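Local structure of protein SSD1 (Saccharomyces cerevisiae S288C, 7AM1) at residues Ala516-Leu528 with Ile539-Glu551. The protein binds mRNA untranslated regions and represses translation as a non-enzymatic relative of the RNase II exonucleases, with an alternative RNA recognition site. Sequence-based numbering, arbitrary orientation.
Sequences ATLLPTLSLLESL and ILDRTLGFVVINE
Arg542 lies along the first turn of helix 523-529 and meets it with almost every side-chain atom. Its CB rests on Thr521 CG2 at 3.7 Å; CG, turned anti to the carbonyl carbon (chi1 -58°), packs against Ser523 CB, and a bend at chi2 carries CD past the same serine. NE then donates to Ser523 OG (2.7 Å), while NH2 reaches Ser523 O by a more bent bond (142° at the hydrogen), so two nitrogens grip one residue side-on. Ser523 OG in turn donates to Ile539 O at 2.6 Å, in the carbonyl plane. Over one face of the guanidinium lies Glu526 CG, and NH1 reaches Glu526 OE2 through a water. Within the RNB domain of this pseudonuclease, the contact joins the start of helix 523-529 to the loop that leads into helix 544-568, whose N-cap is Thr543. Cutting Arg542 back to an alanine would probably leave Ser523 OG and Ser523 O without these donors and uncover the aliphatic flank of Glu526. Asn550 ND2 approaches Glu526 OE1 from above the carboxylate plane (3.2 Å), a second water bridges that oxygen to Asn550 OD1, and Arg554 adds a salt bridge to it. Leu518, in the loop before helix 523-529, packs on the first turns of helix 544-568: its CB meets Leu544 CD1 and Val547 CG1, and its CD1 is pressed tightly against Val548 CG2 at 3.4 Å.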
# COMPACT_ATOMS: atom_id res chain seq x y z
N ALA A 516 -17.32 -21.33 0.18
CA ALA A 516 -16.76 -20.07 -0.30
C ALA A 516 -16.47 -20.12 -1.79
O ALA A 516 -16.01 -21.14 -2.32
CB ALA A 516 -15.48 -19.74 0.47
N THR A 517 -16.74 -19.01 -2.47
CA THR A 517 -16.35 -18.80 -3.85
C THR A 517 -15.18 -17.82 -3.89
O THR A 517 -15.05 -16.96 -3.01
CB THR A 517 -17.52 -18.26 -4.68
OG1 THR A 517 -17.96 -17.01 -4.13
CG2 THR A 517 -18.67 -19.24 -4.68
N LEU A 518 -14.33 -17.97 -4.90
CA LEU A 518 -13.10 -17.17 -4.95
C LEU A 518 -13.40 -15.68 -5.08
O LEU A 518 -12.61 -14.85 -4.62
CB LEU A 518 -12.21 -17.65 -6.09
CG LEU A 518 -11.60 -19.04 -5.89
CD1 LEU A 518 -11.00 -19.57 -7.19
CD2 LEU A 518 -10.54 -19.00 -4.80
N LEU A 519 -14.53 -15.32 -5.69
CA LEU A 519 -14.96 -13.93 -5.68
C LEU A 519 -16.25 -13.81 -4.87
O LEU A 519 -17.07 -14.73 -4.86
CB LEU A 519 -15.20 -13.40 -7.10
CG LEU A 519 -14.00 -13.38 -8.04
CD1 LEU A 519 -14.39 -12.88 -9.42
CD2 LEU A 519 -12.89 -12.52 -7.48
N PRO A 520 -16.48 -12.68 -4.18
CA PRO A 520 -15.62 -11.48 -4.13
C PRO A 520 -14.34 -11.69 -3.32
O PRO A 520 -14.28 -12.57 -2.47
CB PRO A 520 -16.53 -10.44 -3.47
CG PRO A 520 -17.42 -11.24 -2.58
CD PRO A 520 -17.66 -12.54 -3.31
N THR A 521 -13.33 -10.87 -3.60
CA THR A 521 -12.02 -10.99 -2.97
C THR A 521 -11.69 -9.68 -2.25
O THR A 521 -12.38 -8.67 -2.38
CB THR A 521 -10.96 -11.33 -4.02
OG1 THR A 521 -9.75 -11.77 -3.38
CG2 THR A 521 -10.66 -10.13 -4.92
N LEU A 522 -10.63 -9.73 -1.44
CA LEU A 522 -10.25 -8.60 -0.60
C LEU A 522 -8.91 -8.06 -1.12
O LEU A 522 -7.84 -8.46 -0.67
CB LEU A 522 -10.17 -9.02 0.86
CG LEU A 522 -11.49 -9.55 1.43
CD1 LEU A 522 -11.29 -10.07 2.85
CD2 LEU A 522 -12.59 -8.47 1.39
N SER A 523 -9.00 -7.13 -2.07
CA SER A 523 -7.80 -6.63 -2.73
C SER A 523 -6.92 -5.84 -1.77
O SER A 523 -5.69 -5.90 -1.87
CB SER A 523 -8.19 -5.76 -3.92
OG SER A 523 -7.03 -5.26 -4.56
N LEU A 524 -7.53 -5.09 -0.85
CA LEU A 524 -6.73 -4.27 0.06
C LEU A 524 -6.00 -5.15 1.07
O LEU A 524 -4.83 -4.90 1.39
CB LEU A 524 -7.61 -3.23 0.74
CG LEU A 524 -8.32 -2.24 -0.20
CD1 LEU A 524 -9.17 -1.23 0.57
CD2 LEU A 524 -7.35 -1.51 -1.12
N LEU A 525 -6.66 -6.19 1.58
CA LEU A 525 -5.96 -7.07 2.52
C LEU A 525 -4.78 -7.77 1.84
O LEU A 525 -3.72 -7.93 2.46
CB LEU A 525 -6.92 -8.10 3.12
CG LEU A 525 -8.10 -7.55 3.93
CD1 LEU A 525 -8.64 -8.64 4.86
CD2 LEU A 525 -7.75 -6.30 4.71
N GLU A 526 -4.93 -8.15 0.57
CA GLU A 526 -3.79 -8.72 -0.15
C GLU A 526 -2.59 -7.76 -0.11
O GLU A 526 -1.45 -8.19 0.10
CB GLU A 526 -4.18 -9.04 -1.59
CG GLU A 526 -3.02 -9.16 -2.59
CD GLU A 526 -2.08 -10.33 -2.34
OE1 GLU A 526 -2.39 -11.20 -1.49
OE2 GLU A 526 -1.02 -10.38 -3.00
N SER A 527 -2.84 -6.46 -0.28
CA SER A 527 -1.76 -5.49 -0.34
C SER A 527 -1.07 -5.30 1.00
O SER A 527 0.01 -4.71 1.05
CB SER A 527 -2.26 -4.14 -0.89
OG SER A 527 -2.95 -3.38 0.09
N LEU A 528 -1.68 -5.75 2.10
CA LEU A 528 -0.96 -5.81 3.36
C LEU A 528 0.18 -6.83 3.32
O LEU A 528 1.13 -6.70 4.10
CB LEU A 528 -1.90 -6.17 4.51
CG LEU A 528 -2.94 -5.11 4.89
CD1 LEU A 528 -3.97 -5.70 5.84
CD2 LEU A 528 -2.26 -3.88 5.52
N ILE A 539 -6.52 0.25 -7.28
CA ILE A 539 -5.97 -0.72 -6.34
C ILE A 539 -6.99 -1.77 -5.95
O ILE A 539 -6.62 -2.82 -5.40
CB ILE A 539 -5.43 0.00 -5.08
CG1 ILE A 539 -6.51 0.88 -4.45
CG2 ILE A 539 -4.22 0.84 -5.44
CD1 ILE A 539 -6.15 1.37 -3.05
N LEU A 540 -8.27 -1.53 -6.20
CA LEU A 540 -9.30 -2.50 -5.86
C LEU A 540 -9.42 -3.63 -6.87
O LEU A 540 -10.03 -4.66 -6.57
CB LEU A 540 -10.65 -1.79 -5.72
CG LEU A 540 -10.75 -0.73 -4.62
CD1 LEU A 540 -12.10 -0.02 -4.67
CD2 LEU A 540 -10.52 -1.35 -3.24
N ASP A 541 -8.86 -3.46 -8.07
CA ASP A 541 -9.02 -4.46 -9.12
C ASP A 541 -8.28 -5.75 -8.77
O ASP A 541 -7.11 -5.72 -8.35
CB ASP A 541 -8.52 -3.93 -10.46
CG ASP A 541 -9.45 -2.89 -11.09
OD1 ASP A 541 -10.49 -2.53 -10.49
OD2 ASP A 541 -9.12 -2.43 -12.20
N ARG A 542 -8.96 -6.88 -8.92
CA ARG A 542 -8.37 -8.21 -8.88
C ARG A 542 -9.20 -9.07 -9.81
O ARG A 542 -10.43 -8.96 -9.82
CB ARG A 542 -8.37 -8.82 -7.48
CG ARG A 542 -7.67 -8.03 -6.40
CD ARG A 542 -6.15 -8.08 -6.53
NE ARG A 542 -5.53 -7.26 -5.50
CZ ARG A 542 -4.23 -7.22 -5.25
NH1 ARG A 542 -3.38 -7.95 -5.96
NH2 ARG A 542 -3.77 -6.43 -4.28
N THR A 543 -8.55 -9.92 -10.60
CA THR A 543 -9.25 -10.83 -11.49
C THR A 543 -9.33 -12.23 -10.89
O THR A 543 -8.54 -12.61 -10.02
CB THR A 543 -8.58 -10.91 -12.87
OG1 THR A 543 -7.31 -11.57 -12.75
CG2 THR A 543 -8.37 -9.52 -13.46
N LEU A 544 -10.29 -13.00 -11.39
CA LEU A 544 -10.43 -14.39 -10.97
C LEU A 544 -9.14 -15.16 -11.20
O LEU A 544 -8.70 -15.91 -10.33
CB LEU A 544 -11.59 -15.03 -11.72
CG LEU A 544 -11.84 -16.52 -11.50
CD1 LEU A 544 -12.02 -16.81 -10.02
CD2 LEU A 544 -13.06 -16.99 -12.29
N GLY A 545 -8.51 -14.98 -12.36
CA GLY A 545 -7.28 -15.69 -12.64
C GLY A 545 -6.20 -15.41 -11.61
O GLY A 545 -5.55 -16.33 -11.11
N PHE A 546 -6.01 -14.13 -11.27
CA PHE A 546 -5.05 -13.80 -10.23
C PHE A 546 -5.41 -14.48 -8.91
O PHE A 546 -4.53 -15.03 -8.23
CB PHE A 546 -4.96 -12.29 -10.02
CG PHE A 546 -4.13 -11.91 -8.82
CD1 PHE A 546 -2.75 -11.78 -8.91
CD2 PHE A 546 -4.73 -11.72 -7.58
CE1 PHE A 546 -1.99 -11.45 -7.80
CE2 PHE A 546 -3.96 -11.40 -6.46
CZ PHE A 546 -2.59 -11.26 -6.57
N VAL A 547 -6.69 -14.46 -8.54
CA VAL A 547 -7.10 -15.00 -7.25
C VAL A 547 -6.86 -16.51 -7.20
O VAL A 547 -6.42 -17.05 -6.18
CB VAL A 547 -8.58 -14.66 -6.98
CG1 VAL A 547 -9.10 -15.40 -5.75
CG2 VAL A 547 -8.75 -13.16 -6.80
N VAL A 548 -7.15 -17.20 -8.31
CA VAL A 548 -6.90 -18.64 -8.38
C VAL A 548 -5.43 -18.95 -8.11
O VAL A 548 -5.09 -19.75 -7.24
CB VAL A 548 -7.34 -19.20 -9.75
CG1 VAL A 548 -6.78 -20.60 -9.97
CG2 VAL A 548 -8.85 -19.23 -9.85
N ILE A 549 -4.54 -18.31 -8.87
CA ILE A 549 -3.11 -18.55 -8.70
C ILE A 549 -2.65 -18.04 -7.34
O ILE A 549 -1.77 -18.64 -6.72
CB ILE A 549 -2.32 -17.89 -9.84
CG1 ILE A 549 -2.75 -18.46 -11.20
CG2 ILE A 549 -0.82 -18.04 -9.61
CD1 ILE A 549 -2.61 -19.98 -11.36
N ASN A 550 -3.23 -16.94 -6.85
CA ASN A 550 -2.81 -16.37 -5.57
C ASN A 550 -3.16 -17.29 -4.41
O ASN A 550 -2.38 -17.43 -3.46
CB ASN A 550 -3.44 -14.98 -5.36
CG ASN A 550 -2.73 -14.17 -4.26
OD1 ASN A 550 -1.51 -14.21 -4.12
ND2 ASN A 550 -3.52 -13.42 -3.49
N GLU A 551 -4.33 -17.93 -4.45
CA GLU A 551 -4.68 -18.82 -3.34
C GLU A 551 -3.86 -20.10 -3.39
O GLU A 551 -3.58 -20.69 -2.34
CB GLU A 551 -6.18 -19.14 -3.36
CG GLU A 551 -7.05 -18.00 -2.84
CD GLU A 551 -6.81 -17.70 -1.36
OE1 GLU A 551 -6.55 -18.65 -0.59
OE2 GLU A 551 -6.89 -16.51 -0.97
O HOH W 1 -0.97 -13.58 -1.44
O HOH W 2 -0.84 -8.43 -4.97